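Local coordinates for protein glucose-1-phosphate thymidylyltransferase (Bacillus anthracis, PDB 4ECM) that probably catalyses transfer of a thymidylyl group from dTTP to glucose 1-phosphate, giving dTDP-glucose and pyrophosphate for dTDP-L-rhamnose synthesis, at residues Thr42-Leu50 / Thr77-Phe88; Gln149-Gln158 / Tyr226-Met237. One frame throughout, in Å; residues are numbered along the deposited sequence.

Contact 1. Residues Thr42-Leu50 / Thr77-Phe88; sequences TKVTNKHLL and TGKEHMGDVVSF. With DAU (2'deoxy-thymidine-5'-diphospho-alpha-D-glucose), chain B; POP (pyrophosphate 2-), chain C.
With chi1 at -60° and chi2 at -179°, Leu49 turns both methyls into the groove lined by Asp84, Val85 and Phe88. Its CG stands opposite the carbonyl carbon and beside the backbone N. Leu49 CD1 presses on Asp84 CB at 3.4 Å, the two side chains crossing at about a right angle, and lies 4.0 Å from Val85 CG2. Leu49 CD2 meets Phe88 CD2 obliquely at 3.5 Å. Leu49 thus contributes an apolar patch. Asn46 CG, anti to the backbone N (chi1 179°), approaches His81, but both residues have alternate conformers and their closeness is doubtful. On the ligand side, His48 NE2 and DAU O3' share a hydrogen bond of 2.5 Å at the ring edge, while Lys47 NZ lies by pyrophosphate O4 in a hydrogen bond modelled at 2.4 Å, so short that its exact length is doubtful, and forms a salt bridge to Asp132. The loop thus carries ligand-binding residues beside the Leu49 packing. It lies between strands 25-30 and 51-52, with Leu49 also touching Ile58 of helix 57-67. Met82 and Val86 of helix 82-89 pack on Tyr101 of strand 98-103, and Val44 and Phe88 meet Phe88 and Val44 of a second subunit.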
loop_
_atom_site.group_PDB
_atom_site.type_symbol
_atom_site.label_atom_id
_atom_site.label_comp_id
_atom_site.label_asym_id
_atom_site.label_seq_id
_atom_site.Cartn_x
_atom_site.Cartn_y
_atom_site.Cartn_z
ATOM N N THR A 42 -3.845 15.220 -1.732
ATOM C CA THR A 42 -2.950 14.369 -2.530
ATOM C C THR A 42 -1.757 13.866 -1.708
ATOM O O THR A 42 -0.763 13.407 -2.264
ATOM C CB THR A 42 -2.401 15.118 -3.794
ATOM O OG1 THR A 42 -1.903 16.410 -3.410
ATOM C CG2 THR A 42 -3.494 15.276 -4.880
ATOM N N LYS A 43 -1.864 13.943 -0.389
ATOM C CA LYS A 43 -0.794 13.498 0.512
ATOM C C LYS A 43 -0.490 12.026 0.353
ATOM O O LYS A 43 0.665 11.621 0.325
ATOM C CB LYS A 43 -1.205 13.755 1.967
ATOM C CG LYS A 43 -0.194 13.336 3.042
ATOM C CD LYS A 43 -0.665 13.866 4.427
ATOM C CE LYS A 43 0.258 13.500 5.581
ATOM N NZ LYS A 43 -0.296 14.009 6.904
ATOM N N VAL A 44 -1.541 11.234 0.249
ATOM C CA VAL A 44 -1.418 9.803 0.140
ATOM C C VAL A 44 -1.742 9.263 -1.246
ATOM O O VAL A 44 -1.042 8.387 -1.752
ATOM C CB VAL A 44 -2.387 9.104 1.139
ATOM C CG1 VAL A 44 -2.413 7.591 0.924
ATOM C CG2 VAL A 44 -2.025 9.467 2.596
ATOM N N THR A 45 -2.837 9.764 -1.805
ATOM C CA THR A 45 -3.437 9.211 -3.017
ATOM C C THR A 45 -2.703 9.293 -4.357
ATOM O O THR A 45 -2.101 8.317 -4.799
ATOM C CB THR A 45 -4.863 9.776 -3.175
ATOM O OG1 THR A 45 -5.646 9.387 -2.034
ATOM C CG2 THR A 45 -5.520 9.260 -4.456
ATOM N N ASN A 46 -2.806 10.445 -5.000
ATOM C CA ASN A 46 -2.295 10.693 -6.355
ATOM C C ASN A 46 -3.459 11.397 -7.031
ATOM O O ASN A 46 -4.580 10.896 -7.014
ATOM C CB ASN A 46 -1.912 9.418 -7.104
ATOM C CG ASN A 46 -1.406 9.703 -8.530
ATOM O OD1 ASN A 46 -2.189 9.860 -9.469
ATOM N ND2 ASN A 46 -0.090 9.748 -8.688
ATOM N N LYS A 47 -3.202 12.570 -7.589
ATOM C CA LYS A 47 -4.270 13.411 -8.142
ATOM C C LYS A 47 -5.219 12.703 -9.101
ATOM O O LYS A 47 -6.414 12.865 -9.000
ATOM C CB LYS A 47 -3.635 14.622 -8.839
ATOM C CG LYS A 47 -4.584 15.422 -9.700
ATOM C CD LYS A 47 -3.969 16.716 -10.231
ATOM C CE LYS A 47 -2.765 16.500 -11.096
ATOM N NZ LYS A 47 -2.407 17.751 -11.853
ATOM N N HIS A 48 -4.666 11.858 -9.965
ATOM C CA HIS A 48 -5.428 11.197 -10.996
ATOM C C HIS A 48 -6.304 10.068 -10.502
ATOM O O HIS A 48 -6.980 9.442 -11.298
ATOM C CB HIS A 48 -4.489 10.740 -12.112
ATOM C CG HIS A 48 -3.545 11.815 -12.538
ATOM N ND1 HIS A 48 -2.257 11.906 -12.055
ATOM C CD2 HIS A 48 -3.733 12.904 -13.321
ATOM C CE1 HIS A 48 -1.685 12.987 -12.555
ATOM N NE2 HIS A 48 -2.556 13.604 -13.333
ATOM N N LEU A 49 -6.283 9.805 -9.201
ATOM C CA LEU A 49 -7.161 8.818 -8.625
ATOM C C LEU A 49 -8.227 9.508 -7.761
ATOM O O LEU A 49 -9.046 8.836 -7.127
ATOM C CB LEU A 49 -6.389 7.788 -7.811
ATOM C CG LEU A 49 -5.346 7.001 -8.601
ATOM C CD1 LEU A 49 -4.642 5.975 -7.678
ATOM C CD2 LEU A 49 -5.976 6.305 -9.836
ATOM N N LEU A 50 -8.222 10.844 -7.746
ATOM C CA LEU A 50 -9.245 11.603 -7.027
ATOM C C LEU A 50 -10.542 11.605 -7.846
ATOM O O LEU A 50 -10.523 11.508 -9.075
ATOM C CB LEU A 50 -8.790 13.043 -6.788
ATOM C CG LEU A 50 -7.553 13.243 -5.903
ATOM C CD1 LEU A 50 -7.251 14.749 -5.760
ATOM C CD2 LEU A 50 -7.741 12.603 -4.529
ATOM N N THR A 77 3.442 7.107 -14.338
ATOM C CA THR A 77 3.215 7.732 -13.033
ATOM C C THR A 77 4.450 7.566 -12.163
ATOM O O THR A 77 5.438 6.970 -12.592
ATOM C CB THR A 77 1.946 7.182 -12.321
ATOM O OG1 THR A 77 1.572 8.068 -11.250
ATOM C CG2 THR A 77 2.171 5.764 -11.797
ATOM N N GLY A 78 4.405 8.126 -10.960
ATOM C CA GLY A 78 5.531 8.038 -10.012
ATOM C C GLY A 78 5.636 6.666 -9.361
ATOM O O GLY A 78 4.678 5.904 -9.326
ATOM N N LYS A 79 6.814 6.365 -8.847
ATOM C CA LYS A 79 7.082 5.103 -8.192
ATOM C C LYS A 79 6.114 4.815 -7.029
ATOM O O LYS A 79 5.510 3.754 -6.963
ATOM C CB LYS A 79 8.521 5.115 -7.648
ATOM C CG LYS A 79 8.960 3.803 -7.042
ATOM C CD LYS A 79 10.463 3.768 -6.694
ATOM C CE LYS A 79 10.769 4.432 -5.366
ATOM N NZ LYS A 79 12.217 4.314 -5.013
ATOM N N GLU A 80 5.954 5.801 -6.158
ATOM C CA GLU A 80 5.077 5.685 -5.002
ATOM C C GLU A 80 3.610 5.486 -5.392
ATOM O O GLU A 80 2.903 4.671 -4.779
ATOM C CB GLU A 80 5.230 6.927 -4.111
ATOM C CG GLU A 80 5.256 8.243 -4.885
ATOM C CD GLU A 80 6.517 8.395 -5.752
ATOM O OE1 GLU A 80 6.412 8.968 -6.849
ATOM O OE2 GLU A 80 7.608 7.933 -5.338
ATOM N N HIS A 81 3.169 6.199 -6.427
ATOM C CA HIS A 81 1.772 6.153 -6.852
ATOM C C HIS A 81 1.349 4.927 -7.659
ATOM O O HIS A 81 0.151 4.648 -7.768
ATOM C CB HIS A 81 1.421 7.392 -7.699
ATOM C CG HIS A 81 1.498 8.693 -6.954
ATOM N ND1 HIS A 81 2.246 9.761 -7.399
ATOM C CD2 HIS A 81 0.928 9.092 -5.791
ATOM C CE1 HIS A 81 2.120 10.768 -6.550
ATOM N NE2 HIS A 81 1.338 10.382 -5.559
ATOM N N MET A 82 2.309 4.188 -8.208
ATOM C CA MET A 82 1.992 3.092 -9.137
ATOM C C MET A 82 1.109 2.009 -8.541
ATOM O O MET A 82 0.247 1.478 -9.218
ATOM C CB MET A 82 3.277 2.478 -9.688
ATOM C CG MET A 82 3.058 1.481 -10.798
ATOM S SD MET A 82 2.507 2.224 -12.330
ATOM C CE MET A 82 3.997 3.103 -12.823
ATOM N N GLY A 83 1.308 1.688 -7.273
ATOM C CA GLY A 83 0.500 0.665 -6.619
ATOM C C GLY A 83 -0.988 0.954 -6.723
ATOM O O GLY A 83 -1.780 0.106 -7.132
ATOM N N ASP A 84 -1.366 2.168 -6.363
ATOM C CA ASP A 84 -2.772 2.570 -6.372
ATOM C C ASP A 84 -3.315 2.701 -7.778
ATOM O O ASP A 84 -4.433 2.300 -8.038
ATOM C CB ASP A 84 -2.960 3.866 -5.599
ATOM C CG ASP A 84 -2.855 3.675 -4.086
ATOM O OD1 ASP A 84 -2.957 2.523 -3.586
ATOM O OD2 ASP A 84 -2.699 4.695 -3.393
ATOM N N VAL A 85 -2.512 3.225 -8.694
ATOM C CA VAL A 85 -2.950 3.366 -10.066
ATOM C C VAL A 85 -3.229 1.989 -10.647
ATOM O O VAL A 85 -4.284 1.753 -11.253
ATOM C CB VAL A 85 -1.923 4.130 -10.915
ATOM C CG1 VAL A 85 -2.333 4.122 -12.384
ATOM C CG2 VAL A 85 -1.754 5.573 -10.380
ATOM N N VAL A 86 -2.303 1.064 -10.437
ATOM C CA VAL A 86 -2.479 -0.296 -10.931
ATOM C C VAL A 86 -3.652 -0.999 -10.237
ATOM O O VAL A 86 -4.376 -1.759 -10.877
ATOM C CB VAL A 86 -1.176 -1.096 -10.819
ATOM C CG1 VAL A 86 -1.414 -2.560 -11.145
ATOM C CG2 VAL A 86 -0.114 -0.484 -11.762
ATOM N N SER A 87 -3.869 -0.738 -8.941
ATOM C CA SER A 87 -4.998 -1.357 -8.264
ATOM C C SER A 87 -6.288 -0.948 -8.929
ATOM O O SER A 87 -7.223 -1.734 -8.975
ATOM C CB SER A 87 -5.051 -1.022 -6.777
ATOM O OG SER A 87 -3.911 -1.534 -6.111
ATOM N N PHE A 88 -6.371 0.288 -9.411
ATOM C CA PHE A 88 -7.585 0.710 -10.149
ATOM C C PHE A 88 -7.674 0.143 -11.556
ATOM O O PHE A 88 -8.734 -0.341 -11.975
ATOM C CB PHE A 88 -7.654 2.228 -10.335
ATOM C CG PHE A 88 -8.405 2.954 -9.272
ATOM C CD1 PHE A 88 -9.799 2.988 -9.304
ATOM C CD2 PHE A 88 -7.733 3.670 -8.283
ATOM C CE1 PHE A 88 -10.521 3.694 -8.325
ATOM C CE2 PHE A 88 -8.447 4.386 -7.300
ATOM C CZ PHE A 88 -9.840 4.395 -7.319
HETATM O O6 DAU B . -3.693 21.570 -18.885
HETATM C C6 DAU B . -3.189 22.071 -20.125
HETATM C C5 DAU B . -1.773 22.593 -19.928
HETATM O O5 DAU B . -0.999 21.528 -19.384
HETATM C C4 DAU B . -1.163 23.093 -21.243
HETATM O O4 DAU B . -1.885 24.212 -21.742
HETATM C C3 DAU B . 0.302 23.491 -21.085
HETATM O O3 DAU B . 0.834 23.828 -22.384
HETATM C C2 DAU B . 1.057 22.309 -20.468
HETATM O O2 DAU B . 2.427 22.658 -20.193
HETATM C C1 DAU B . 0.386 21.835 -19.184
HETATM O O1 DAU B . 0.519 22.847 -18.192
HETATM P P2 DAU B . 0.423 22.483 -16.622
HETATM O O3P DAU B . -1.012 22.249 -16.214
HETATM O O4P DAU B . 1.276 23.485 -15.896
HETATM O OPP DAU B . 1.139 21.034 -16.567
HETATM P P DAU B . 1.285 20.202 -15.199
HETATM O O1P DAU B . 0.100 20.496 -14.312
HETATM O O2P DAU B . 2.671 20.387 -14.696
HETATM O "O5'" DAU B . 1.117 18.678 -15.701
HETATM C "C5'" DAU B . -0.151 18.229 -16.132
HETATM C "C4'" DAU B . -0.292 16.707 -16.183
HETATM O "O4'" DAU B . 0.843 16.033 -16.722
HETATM C "C3'" DAU B . -0.597 16.094 -14.834
HETATM O "O3'" DAU B . -1.790 15.327 -15.025
HETATM C "C2'" DAU B . 0.573 15.197 -14.511
HETATM C "C1'" DAU B . 1.286 15.019 -15.844
HETATM N N11 DAU B . 2.747 15.203 -15.826
HETATM C C61 DAU B . 3.258 16.447 -15.376
HETATM C C51 DAU B . 4.585 16.576 -15.016
HETATM C C5A DAU B . 5.141 17.934 -14.643
HETATM C C21 DAU B . 3.561 14.063 -15.691
HETATM O O21 DAU B . 3.051 12.874 -16.045
HETATM N N31 DAU B . 4.869 14.152 -15.345
HETATM C C41 DAU B . 5.416 15.346 -14.998
HETATM O O41 DAU B . 6.717 15.415 -14.636
HETATM P P1 POP C . 1.514 19.875 -9.087
HETATM O O1 POP C . 2.830 19.981 -8.361
HETATM O O2 POP C . 0.364 20.237 -8.186
HETATM O O3 POP C . 1.553 20.830 -10.249
HETATM O O POP C . 1.335 18.347 -9.599
HETATM P P2 POP C . 0.949 17.975 -11.130
HETATM O O4 POP C . -0.234 18.819 -11.549
HETATM O O5 POP C . 0.560 16.520 -11.207
HETATM O O6 POP C . 2.107 18.263 -12.078
HETATM O O HOH W 1 0.547 13.001 -4.949
#

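Contact 2. Residues Gln149-Gln158 / Tyr226-Met237; sequences QKEGAKVLLQ and YLKRGVLTYNEM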
loop_
_atom_site.group_PDB
_atom_site.type_symbol
_atom_site.label_atom_id
_atom_site.label_comp_id
_atom_site.label_asym_id
_atom_site.label_seq_id
_atom_site.Cartn_x
_atom_site.Cartn_y
_atom_site.Cartn_z
ATOM N N GLN A 149 -3.387 12.640 -42.041
ATOM C CA GLN A 149 -2.361 13.668 -42.161
ATOM C C GLN A 149 -1.041 12.967 -42.467
ATOM O O GLN A 149 -0.639 12.075 -41.733
ATOM C CB GLN A 149 -2.304 14.477 -40.862
ATOM C CG GLN A 149 -1.310 15.615 -40.842
ATOM C CD GLN A 149 -1.360 16.366 -39.526
ATOM O OE1 GLN A 149 -2.438 16.670 -39.029
ATOM N NE2 GLN A 149 -0.195 16.680 -38.965
ATOM N N LYS A 150 -0.384 13.371 -43.556
ATOM C CA LYS A 150 0.831 12.721 -44.026
ATOM C C LYS A 150 1.843 12.488 -42.919
ATOM O O LYS A 150 2.358 11.391 -42.779
ATOM C CB LYS A 150 1.479 13.485 -45.199
ATOM C CG LYS A 150 2.729 12.774 -45.730
ATOM C CD LYS A 150 3.149 13.239 -47.119
ATOM C CE LYS A 150 3.521 14.712 -47.159
ATOM N NZ LYS A 150 4.084 15.090 -48.493
ATOM N N GLU A 151 2.136 13.530 -42.157
ATOM C CA GLU A 151 3.022 13.404 -41.021
ATOM C C GLU A 151 2.817 14.566 -40.072
ATOM O O GLU A 151 2.021 15.451 -40.332
ATOM C CB GLU A 151 4.478 13.405 -41.475
ATOM C CG GLU A 151 4.937 14.753 -42.036
ATOM C CD GLU A 151 6.438 14.803 -42.265
ATOM O OE1 GLU A 151 7.214 14.488 -41.314
ATOM O OE2 GLU A 151 6.833 15.176 -43.394
ATOM N N GLY A 152 3.554 14.553 -38.968
ATOM C CA GLY A 152 3.543 15.664 -38.039
ATOM C C GLY A 152 2.817 15.478 -36.731
ATOM O O GLY A 152 2.928 14.438 -36.081
ATOM N N ALA A 153 2.073 16.516 -36.355
ATOM C CA ALA A 153 1.369 16.558 -35.098
ATOM C C ALA A 153 0.105 17.371 -35.233
ATOM O O ALA A 153 -0.114 18.062 -36.251
ATOM C CB ALA A 153 2.270 17.174 -34.011
ATOM N N LYS A 154 -0.707 17.289 -34.190
ATOM C CA LYS A 154 -1.953 18.018 -34.089
ATOM C C LYS A 154 -2.209 18.370 -32.625
ATOM O O LYS A 154 -1.989 17.553 -31.727
ATOM C CB LYS A 154 -3.119 17.180 -34.643
ATOM C CG LYS A 154 -4.506 17.831 -34.497
ATOM C CD LYS A 154 -5.638 16.961 -35.063
ATOM C CE LYS A 154 -5.612 16.828 -36.610
ATOM N NZ LYS A 154 -5.818 18.094 -37.376
ATOM N N VAL A 155 -2.653 19.597 -32.404
ATOM C CA VAL A 155 -2.992 20.100 -31.077
ATOM C C VAL A 155 -4.450 20.527 -31.122
ATOM O O VAL A 155 -4.979 20.863 -32.207
ATOM C CB VAL A 155 -2.076 21.271 -30.631
ATOM C CG1 VAL A 155 -0.648 20.773 -30.444
ATOM C CG2 VAL A 155 -2.126 22.437 -31.633
ATOM N N LEU A 156 -5.102 20.470 -29.961
ATOM C CA LEU A 156 -6.517 20.809 -29.823
ATOM C C LEU A 156 -6.618 22.039 -28.937
ATOM O O LEU A 156 -6.058 22.063 -27.838
ATOM C CB LEU A 156 -7.289 19.644 -29.214
ATOM C CG LEU A 156 -7.141 18.302 -29.942
ATOM C CD1 LEU A 156 -8.050 17.220 -29.305
ATOM C CD2 LEU A 156 -7.426 18.439 -31.441
ATOM N N LEU A 157 -7.346 23.047 -29.415
ATOM C CA LEU A 157 -7.436 24.343 -28.740
ATOM C C LEU A 157 -8.775 24.619 -28.068
ATOM O O LEU A 157 -9.829 24.146 -28.510
ATOM C CB LEU A 157 -7.179 25.479 -29.738
ATOM C CG LEU A 157 -5.921 25.398 -30.617
ATOM C CD1 LEU A 157 -5.825 26.650 -31.512
ATOM C CD2 LEU A 157 -4.675 25.221 -29.763
ATOM N N GLN A 158 -8.700 25.390 -26.986
ATOM C CA GLN A 158 -9.867 25.849 -26.256
ATOM C C GLN A 158 -9.718 27.306 -25.923
ATOM O O GLN A 158 -8.708 27.716 -25.366
ATOM C CB GLN A 158 -10.041 25.101 -24.945
ATOM C CG GLN A 158 -10.910 23.897 -25.052
ATOM C CD GLN A 158 -12.403 24.243 -25.137
ATOM O OE1 GLN A 158 -13.185 23.474 -25.657
ATOM N NE2 GLN A 158 -12.780 25.374 -24.604
ATOM N N TYR A 226 7.536 20.942 -34.245
ATOM C CA TYR A 226 6.670 20.487 -35.337
ATOM C C TYR A 226 6.129 21.662 -36.156
ATOM O O TYR A 226 6.006 21.565 -37.374
ATOM C CB TYR A 226 5.486 19.707 -34.812
ATOM C CG TYR A 226 5.712 18.247 -34.480
ATOM C CD1 TYR A 226 5.768 17.288 -35.491
ATOM C CD2 TYR A 226 5.762 17.812 -33.167
ATOM C CE1 TYR A 226 5.910 15.941 -35.198
ATOM C CE2 TYR A 226 5.901 16.460 -32.857
ATOM C CZ TYR A 226 5.973 15.530 -33.875
ATOM O OH TYR A 226 6.093 14.186 -33.570
ATOM N N LEU A 227 5.794 22.758 -35.466
ATOM C CA LEU A 227 5.265 23.962 -36.108
ATOM C C LEU A 227 6.279 24.557 -37.096
ATOM O O LEU A 227 5.940 24.799 -38.246
ATOM C CB LEU A 227 4.850 25.000 -35.062
ATOM C CG LEU A 227 4.303 26.332 -35.586
ATOM C CD1 LEU A 227 3.108 26.107 -36.522
ATOM C CD2 LEU A 227 3.927 27.227 -34.411
ATOM N N LYS A 228 7.512 24.776 -36.647
ATOM C CA LYS A 228 8.573 25.295 -37.520
ATOM C C LYS A 228 8.832 24.374 -38.697
ATOM O O LYS A 228 9.285 24.822 -39.737
ATOM C CB LYS A 228 9.887 25.486 -36.770
ATOM C CG LYS A 228 9.872 26.604 -35.745
ATOM C CD LYS A 228 11.287 26.870 -35.245
ATOM C CE LYS A 228 11.331 28.038 -34.265
ATOM N NZ LYS A 228 12.750 28.432 -33.955
ATOM N N ARG A 229 8.576 23.078 -38.529
ATOM C CA ARG A 229 8.759 22.151 -39.637
ATOM C C ARG A 229 7.562 22.210 -40.599
ATOM O O ARG A 229 7.579 21.583 -41.647
ATOM C CB ARG A 229 9.018 20.731 -39.137
ATOM C CG ARG A 229 10.393 20.540 -38.454
ATOM C CD ARG A 229 10.613 19.082 -37.957
ATOM N NE ARG A 229 10.341 18.119 -39.031
ATOM C CZ ARG A 229 9.446 17.124 -38.990
ATOM N NH1 ARG A 229 9.278 16.360 -40.068
ATOM N NH2 ARG A 229 8.745 16.857 -37.892
ATOM N N GLY A 230 6.531 22.975 -40.246
ATOM C CA GLY A 230 5.374 23.140 -41.117
ATOM C C GLY A 230 4.442 21.933 -41.177
ATOM O O GLY A 230 3.649 21.812 -42.117
ATOM N N VAL A 231 4.515 21.055 -40.174
ATOM C CA VAL A 231 3.667 19.852 -40.157
ATOM C C VAL A 231 2.743 19.749 -38.908
ATOM O O VAL A 231 2.219 18.670 -38.592
ATOM C CB VAL A 231 4.526 18.583 -40.343
ATOM C CG1 VAL A 231 5.230 18.630 -41.753
ATOM C CG2 VAL A 231 5.554 18.452 -39.212
ATOM N N LEU A 232 2.540 20.873 -38.228
ATOM C CA LEU A 232 1.629 20.947 -37.087
ATOM C C LEU A 232 0.251 21.463 -37.553
ATOM O O LEU A 232 0.190 22.488 -38.217
ATOM C CB LEU A 232 2.153 21.912 -36.025
ATOM C CG LEU A 232 1.214 22.058 -34.806
ATOM C CD1 LEU A 232 1.136 20.743 -34.058
ATOM C CD2 LEU A 232 1.668 23.182 -33.863
ATOM N N THR A 233 -0.829 20.749 -37.213
ATOM C CA THR A 233 -2.185 21.195 -37.518
ATOM C C THR A 233 -2.909 21.417 -36.207
ATOM O O THR A 233 -2.426 21.012 -35.148
ATOM C CB THR A 233 -2.998 20.177 -38.377
ATOM O OG1 THR A 233 -3.171 18.944 -37.656
ATOM C CG2 THR A 233 -2.307 19.915 -39.762
ATOM N N TYR A 234 -4.058 22.083 -36.260
ATOM C CA TYR A 234 -4.849 22.271 -35.065
ATOM C C TYR A 234 -6.332 22.239 -35.350
ATOM O O TYR A 234 -6.778 22.412 -36.486
ATOM C CB TYR A 234 -4.523 23.595 -34.384
ATOM C CG TYR A 234 -5.080 24.796 -35.092
ATOM C CD1 TYR A 234 -6.311 25.336 -34.724
ATOM C CD2 TYR A 234 -4.383 25.392 -36.140
ATOM C CE1 TYR A 234 -6.833 26.451 -35.386
ATOM C CE2 TYR A 234 -4.888 26.498 -36.795
ATOM C CZ TYR A 234 -6.117 27.024 -36.416
ATOM O OH TYR A 234 -6.616 28.118 -37.076
ATOM N N ASN A 235 -7.082 22.004 -34.284
ATOM C CA ASN A 235 -8.524 22.043 -34.319
ATOM C C ASN A 235 -9.018 22.712 -33.051
ATOM O O ASN A 235 -8.446 22.526 -31.979
ATOM C CB ASN A 235 -9.143 20.651 -34.385
ATOM C CG ASN A 235 -8.723 19.876 -35.596
ATOM O OD1 ASN A 235 -7.592 19.394 -35.675
ATOM N ND2 ASN A 235 -9.656 19.679 -36.523
ATOM N N GLU A 236 -10.076 23.497 -33.181
ATOM C CA GLU A 236 -10.701 24.107 -32.041
ATOM C C GLU A 236 -11.738 23.127 -31.548
ATOM O O GLU A 236 -12.523 22.615 -32.329
ATOM C CB GLU A 236 -11.379 25.413 -32.430
ATOM C CG GLU A 236 -10.425 26.451 -32.980
ATOM C CD GLU A 236 -11.111 27.793 -33.248
ATOM O OE1 GLU A 236 -11.888 28.266 -32.377
ATOM O OE2 GLU A 236 -10.837 28.376 -34.320
ATOM N N MET A 237 -11.730 22.862 -30.255
ATOM C CA MET A 237 -12.679 21.942 -29.650
ATOM C C MET A 237 -14.038 22.572 -29.552
ATOM O O MET A 237 -14.152 23.791 -29.542
ATOM C CB MET A 237 -12.239 21.560 -28.236
ATOM C CG MET A 237 -11.060 20.592 -28.183
ATOM S SD MET A 237 -10.727 20.103 -26.484
ATOM C CE MET A 237 -9.626 18.736 -26.758
HETATM O O HOH W 2 6.728 14.699 -38.524
#
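A parallel strand pair in the mixed sheet of the nucleotidyltransferase fold forms this contact: strands 153-158 and 232-236 run 26° apart, with Ala153 to Leu157 opposite Leu232 to Glu236. The backbone ladder starts with Ala153 N to Val231 O and ends with Met237 N to Leu157 O, which is nearly linear at 177°. One sheet face, that of Lys154, Leu156, Thr233 and Asn235, carries a polar chain. Bent at chi3 and chi4, Lys154 brings NZ to Thr233 OG1 at 2.8 Å and, in the carbonyl plane on a lone pair, to Asn235 OD1 at 2.8 Å; Glu145 supplies its salt bridge. Thr233 OG1 in turn donates to Gln149 OE1 over 2.8 Å. The Gln149 amide is held from its other end too, since NE2 donates to Ala153 O at 3.0 Å and to Glu151 O at 2.9 Å. On the other face, Ala153 CB sits over the centre of the Tyr226 ring in a CH-pi contact, 3.6 Å from the centroid, and Leu157 CD1 reaches Tyr234 CD1 at 3.5 Å. Glu151 OE1 bridges to Arg229 NH1 at 3.1 Å and also to Lys201. With NZ gripped by three oxygens, the lysine charge is probably well compensated despite burial, and the successive donors and acceptors fix the rotation of both the Gln149 amide and the Thr233 hydroxyl.

In the fold
Contact 1 closes along the chain before contact 2 opens, and the two lie on opposite sides of the chain's centre, with centres 32 Å apart and nearest atoms about 16 Å apart. The sheet joins them: strand 25-30, which precedes the loop of contact 1, pairs with 125-130, which pairs with 190-198, the neighbour of 153-159. Their relation to the ligands differs. Contact 1 supplies Lys47 and His48 directly to the pocket. Contact 2 approaches the pocket indirectly, through Leu157, whose side chain lies about 9 Å from the nucleotide sugar and touches Val192, whose backbone oxygen is hydrogen-bonded to that ligand.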